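Local coordinates for exopolyphosphatase (Aquifex aeolicus, PDB 1T6C), which probably hydrolyses phosphoanhydride bonds of inorganic polyphosphate or guanosine pentaphosphate, as a calcium-binding member of the Ppx/GppA phosphatase family, at residues Glu122-Leu134 against Ile294-Ser307. Residues are numbered along the deposited sequence; the frame is centred on the assembly and turned at random.
Sequences EGRYAYLAVAYSL and IVSDWGLREGVLVS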
# COMPACT_ATOMS: atom_id res chain seq x y z
N GLU A 122 -2.07 -6.65 -6.87
CA GLU A 122 -1.40 -6.02 -5.73
C GLU A 122 -2.08 -6.46 -4.44
O GLU A 122 -1.43 -6.78 -3.44
CB GLU A 122 -1.45 -4.49 -5.80
CG GLU A 122 -0.63 -3.88 -6.88
CD GLU A 122 -0.64 -2.36 -6.77
OE1 GLU A 122 -0.64 -1.85 -5.62
OE2 GLU A 122 -0.65 -1.69 -7.82
N GLY A 123 -3.40 -6.48 -4.47
CA GLY A 123 -4.20 -6.93 -3.34
C GLY A 123 -3.93 -8.38 -2.95
O GLY A 123 -3.79 -8.72 -1.75
N ARG A 124 -3.82 -9.23 -3.95
CA ARG A 124 -3.49 -10.64 -3.71
C ARG A 124 -2.12 -10.80 -3.01
O ARG A 124 -1.97 -11.57 -2.08
CB ARG A 124 -3.54 -11.48 -5.01
CG ARG A 124 -4.92 -11.56 -5.66
CD ARG A 124 -4.99 -12.40 -6.95
NE ARG A 124 -6.27 -12.19 -7.65
CZ ARG A 124 -6.46 -11.39 -8.71
NH1 ARG A 124 -5.46 -10.72 -9.29
NH2 ARG A 124 -7.69 -11.25 -9.20
N TYR A 125 -1.13 -10.03 -3.43
CA TYR A 125 0.17 -10.07 -2.78
C TYR A 125 0.08 -9.51 -1.36
O TYR A 125 0.65 -10.09 -0.45
CB TYR A 125 1.17 -9.24 -3.59
CG TYR A 125 1.80 -9.94 -4.76
CD1 TYR A 125 2.58 -11.08 -4.59
CD2 TYR A 125 1.71 -9.40 -6.05
CE1 TYR A 125 3.18 -11.69 -5.65
CE2 TYR A 125 2.29 -10.01 -7.12
CZ TYR A 125 3.01 -11.16 -6.93
OH TYR A 125 3.62 -11.75 -8.00
N ALA A 126 -0.65 -8.41 -1.16
CA ALA A 126 -0.77 -7.80 0.17
C ALA A 126 -1.44 -8.78 1.10
O ALA A 126 -1.06 -8.88 2.26
CB ALA A 126 -1.55 -6.53 0.08
N TYR A 127 -2.43 -9.50 0.59
CA TYR A 127 -3.10 -10.52 1.37
C TYR A 127 -2.14 -11.61 1.87
O TYR A 127 -2.22 -12.03 3.04
CB TYR A 127 -4.24 -11.13 0.56
CG TYR A 127 -5.05 -12.11 1.35
CD1 TYR A 127 -4.63 -13.43 1.46
CD2 TYR A 127 -6.24 -11.73 1.95
CE1 TYR A 127 -5.36 -14.33 2.19
CE2 TYR A 127 -6.98 -12.64 2.69
CZ TYR A 127 -6.54 -13.93 2.77
OH TYR A 127 -7.26 -14.84 3.51
N LEU A 128 -1.25 -12.07 1.01
CA LEU A 128 -0.20 -13.02 1.42
C LEU A 128 0.68 -12.46 2.52
O LEU A 128 1.08 -13.15 3.41
CB LEU A 128 0.68 -13.44 0.25
CG LEU A 128 0.01 -14.25 -0.85
CD1 LEU A 128 1.04 -14.60 -1.93
CD2 LEU A 128 -0.58 -15.52 -0.29
N ALA A 129 1.03 -11.18 2.44
CA ALA A 129 1.82 -10.58 3.48
C ALA A 129 1.16 -10.66 4.85
O ALA A 129 1.84 -10.86 5.83
CB ALA A 129 2.14 -9.14 3.12
N VAL A 130 -0.15 -10.47 4.86
CA VAL A 130 -0.95 -10.46 6.07
C VAL A 130 -1.09 -11.90 6.57
O VAL A 130 -1.01 -12.16 7.77
CB VAL A 130 -2.31 -9.83 5.80
CG1 VAL A 130 -3.25 -10.07 6.93
CG2 VAL A 130 -2.16 -8.35 5.55
N ALA A 131 -1.33 -12.81 5.65
CA ALA A 131 -1.45 -14.21 6.01
C ALA A 131 -0.22 -14.70 6.76
O ALA A 131 -0.34 -15.38 7.77
CB ALA A 131 -1.76 -15.08 4.79
N TYR A 132 0.95 -14.32 6.29
CA TYR A 132 2.19 -14.68 6.93
C TYR A 132 2.43 -13.91 8.22
O TYR A 132 2.74 -14.48 9.27
CB TYR A 132 3.37 -14.47 5.97
CG TYR A 132 4.66 -14.67 6.68
CD1 TYR A 132 5.12 -15.95 6.94
CD2 TYR A 132 5.41 -13.59 7.15
CE1 TYR A 132 6.29 -16.14 7.62
CE2 TYR A 132 6.59 -13.79 7.86
CZ TYR A 132 7.00 -15.08 8.10
OH TYR A 132 8.15 -15.34 8.79
N SER A 133 2.31 -12.58 8.16
CA SER A 133 2.77 -11.73 9.25
C SER A 133 1.81 -11.51 10.39
O SER A 133 2.23 -11.03 11.46
CB SER A 133 3.20 -10.36 8.71
OG SER A 133 2.10 -9.61 8.29
N LEU A 134 0.53 -11.86 10.19
CA LEU A 134 -0.50 -11.71 11.23
C LEU A 134 -1.31 -12.96 11.48
O LEU A 134 -1.89 -13.10 12.56
CB LEU A 134 -1.46 -10.56 10.89
CG LEU A 134 -0.88 -9.14 11.06
CD1 LEU A 134 -1.89 -8.13 10.51
CD2 LEU A 134 -0.55 -8.84 12.52
N ILE A 294 -7.33 -4.86 12.68
CA ILE A 294 -5.94 -5.09 13.04
C ILE A 294 -5.06 -4.41 11.99
O ILE A 294 -5.35 -4.50 10.81
CB ILE A 294 -5.62 -6.63 13.10
CG1 ILE A 294 -6.64 -7.36 13.98
CG2 ILE A 294 -4.20 -6.88 13.65
CD1 ILE A 294 -6.50 -8.88 13.97
N VAL A 295 -4.01 -3.75 12.44
CA VAL A 295 -3.10 -3.01 11.55
C VAL A 295 -1.96 -3.91 11.12
O VAL A 295 -1.35 -4.60 11.90
CB VAL A 295 -2.59 -1.73 12.25
CG1 VAL A 295 -1.60 -0.96 11.37
CG2 VAL A 295 -3.79 -0.85 12.63
N SER A 296 -1.65 -3.87 9.82
CA SER A 296 -0.45 -4.50 9.29
C SER A 296 0.53 -3.47 8.77
O SER A 296 0.15 -2.57 8.02
CB SER A 296 -0.82 -5.44 8.13
OG SER A 296 0.37 -6.01 7.61
N ASP A 297 1.78 -3.63 9.15
CA ASP A 297 2.90 -2.88 8.57
C ASP A 297 3.35 -3.45 7.23
O ASP A 297 4.02 -2.75 6.48
CB ASP A 297 4.08 -2.82 9.53
CG ASP A 297 5.20 -1.97 9.01
OD1 ASP A 297 6.25 -2.54 8.58
OD2 ASP A 297 5.08 -0.73 8.95
N TRP A 298 3.01 -4.70 6.92
CA TRP A 298 3.38 -5.34 5.68
C TRP A 298 2.24 -5.32 4.63
O TRP A 298 1.07 -5.43 4.98
CB TRP A 298 3.74 -6.78 5.97
CG TRP A 298 5.14 -6.96 6.53
CD1 TRP A 298 5.92 -6.00 7.12
CD2 TRP A 298 5.91 -8.15 6.50
NE1 TRP A 298 7.15 -6.54 7.45
CE2 TRP A 298 7.16 -7.86 7.10
CE3 TRP A 298 5.69 -9.45 6.01
CZ2 TRP A 298 8.18 -8.81 7.22
CZ3 TRP A 298 6.72 -10.40 6.13
CH2 TRP A 298 7.93 -10.08 6.74
N GLY A 299 2.61 -5.22 3.36
CA GLY A 299 1.67 -5.20 2.27
C GLY A 299 2.32 -5.77 1.03
O GLY A 299 3.07 -6.75 1.10
N LEU A 300 2.04 -5.15 -0.12
CA LEU A 300 2.53 -5.63 -1.42
C LEU A 300 4.00 -6.04 -1.44
O LEU A 300 4.31 -7.16 -1.83
CB LEU A 300 2.30 -4.55 -2.50
CG LEU A 300 2.96 -4.75 -3.88
CD1 LEU A 300 2.48 -6.05 -4.54
CD2 LEU A 300 2.73 -3.58 -4.74
N ARG A 301 4.90 -5.12 -1.07
CA ARG A 301 6.32 -5.37 -1.22
C ARG A 301 6.78 -6.61 -0.46
O ARG A 301 7.59 -7.38 -0.92
CB ARG A 301 7.11 -4.18 -0.74
CG ARG A 301 6.99 -3.02 -1.65
CD ARG A 301 7.79 -1.83 -1.15
NE ARG A 301 7.06 -0.62 -1.36
CZ ARG A 301 6.33 0.01 -0.46
NH1 ARG A 301 6.23 -0.43 0.78
NH2 ARG A 301 5.70 1.11 -0.81
N GLU A 302 6.23 -6.78 0.73
CA GLU A 302 6.58 -7.93 1.55
C GLU A 302 5.82 -9.19 1.09
O GLU A 302 6.32 -10.30 1.20
CB GLU A 302 6.32 -7.65 3.02
CG GLU A 302 7.12 -6.49 3.61
CD GLU A 302 6.57 -5.09 3.33
OE1 GLU A 302 5.41 -4.92 2.87
OE2 GLU A 302 7.34 -4.11 3.61
N GLY A 303 4.63 -9.01 0.54
CA GLY A 303 3.83 -10.13 0.05
C GLY A 303 4.46 -10.78 -1.16
O GLY A 303 4.32 -11.99 -1.38
N VAL A 304 5.14 -9.98 -1.98
CA VAL A 304 5.92 -10.56 -3.07
C VAL A 304 7.00 -11.51 -2.53
O VAL A 304 7.26 -12.57 -3.11
CB VAL A 304 6.53 -9.43 -3.94
CG1 VAL A 304 7.55 -9.99 -4.96
CG2 VAL A 304 5.43 -8.65 -4.67
N LEU A 305 7.61 -11.15 -1.41
CA LEU A 305 8.63 -11.99 -0.78
C LEU A 305 7.99 -13.28 -0.29
O LEU A 305 8.54 -14.37 -0.47
CB LEU A 305 9.29 -11.28 0.39
CG LEU A 305 9.85 -9.89 0.16
CD1 LEU A 305 10.19 -9.27 1.48
CD2 LEU A 305 11.06 -9.94 -0.76
N VAL A 306 6.81 -13.16 0.32
CA VAL A 306 6.11 -14.34 0.80
C VAL A 306 5.79 -15.27 -0.38
O VAL A 306 5.96 -16.48 -0.29
CB VAL A 306 4.82 -13.97 1.57
CG1 VAL A 306 4.03 -15.22 1.89
CG2 VAL A 306 5.16 -13.21 2.86
N SER A 307 5.34 -14.70 -1.48
CA SER A 307 5.00 -15.47 -2.67
C SER A 307 6.20 -16.26 -3.16
O SER A 307 6.07 -17.43 -3.54
CB SER A 307 4.47 -14.55 -3.75
OG SER A 307 4.23 -15.25 -4.95
O HOH W 1 5.44 -13.81 -7.01
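Tyr125 sits as a knob in a hole formed by Leu300, Gly303, Val304 and Ser307. Val304 CG2 makes a CH-pi contact over one ring face, 3.8 Å from the centroid of the Tyr125 ring. Ser307 CB lies at the ring edge, in plane. A water joins Tyr125 OH to Ser307 OG. Leu300 CD1 meets Tyr125 CB at 3.6 Å, because CG of Leu300 is turned away from the backbone N (chi1 170°).

Small residues let the backbones meet. The axes of helices 122-133 and 300-307 approach to 6.8 Å and cross at 75°. Gly303 CA makes a CA-H...O contact of 3.2 Å with Tyr125 O. Having no side chain, Gly303 brings its CA within 4.0 Å of Ala129 CA. Ala129 CB fits against Gly299 O and Gly303 N.

The Tyr132 and Trp298 rings meet rim to rim, with planes at 17°. Tyr132 CD2 is 3.6 Å from Trp298 CZ3. Val306 CG2 packs on Tyr132 CB. Leu134 CD1 touches Ser296 CB at 3.7 Å.

No direct hydrogen bond crosses the contact. Ser133 N and OG reach Ala129 O from opposite faces of its plane. Gly299, the N-cap residue, gives its N-H to Glu302 OE1 in a nearly straight bond.

Helix 119-133 packs on the turn from strand 292-296 into helix 300-313. At one end, the Glu122 side chain is about 5 Å from the calcium ion bound by Asp144, Gly146, Ser149 and Glu151. Ala126 and Val130 touch strand 208-212 of the six-stranded sheet; Trp298 and Val306 touch strand 35-45 of the five-stranded one. The contact thus joins the two halves of the actin-like fold.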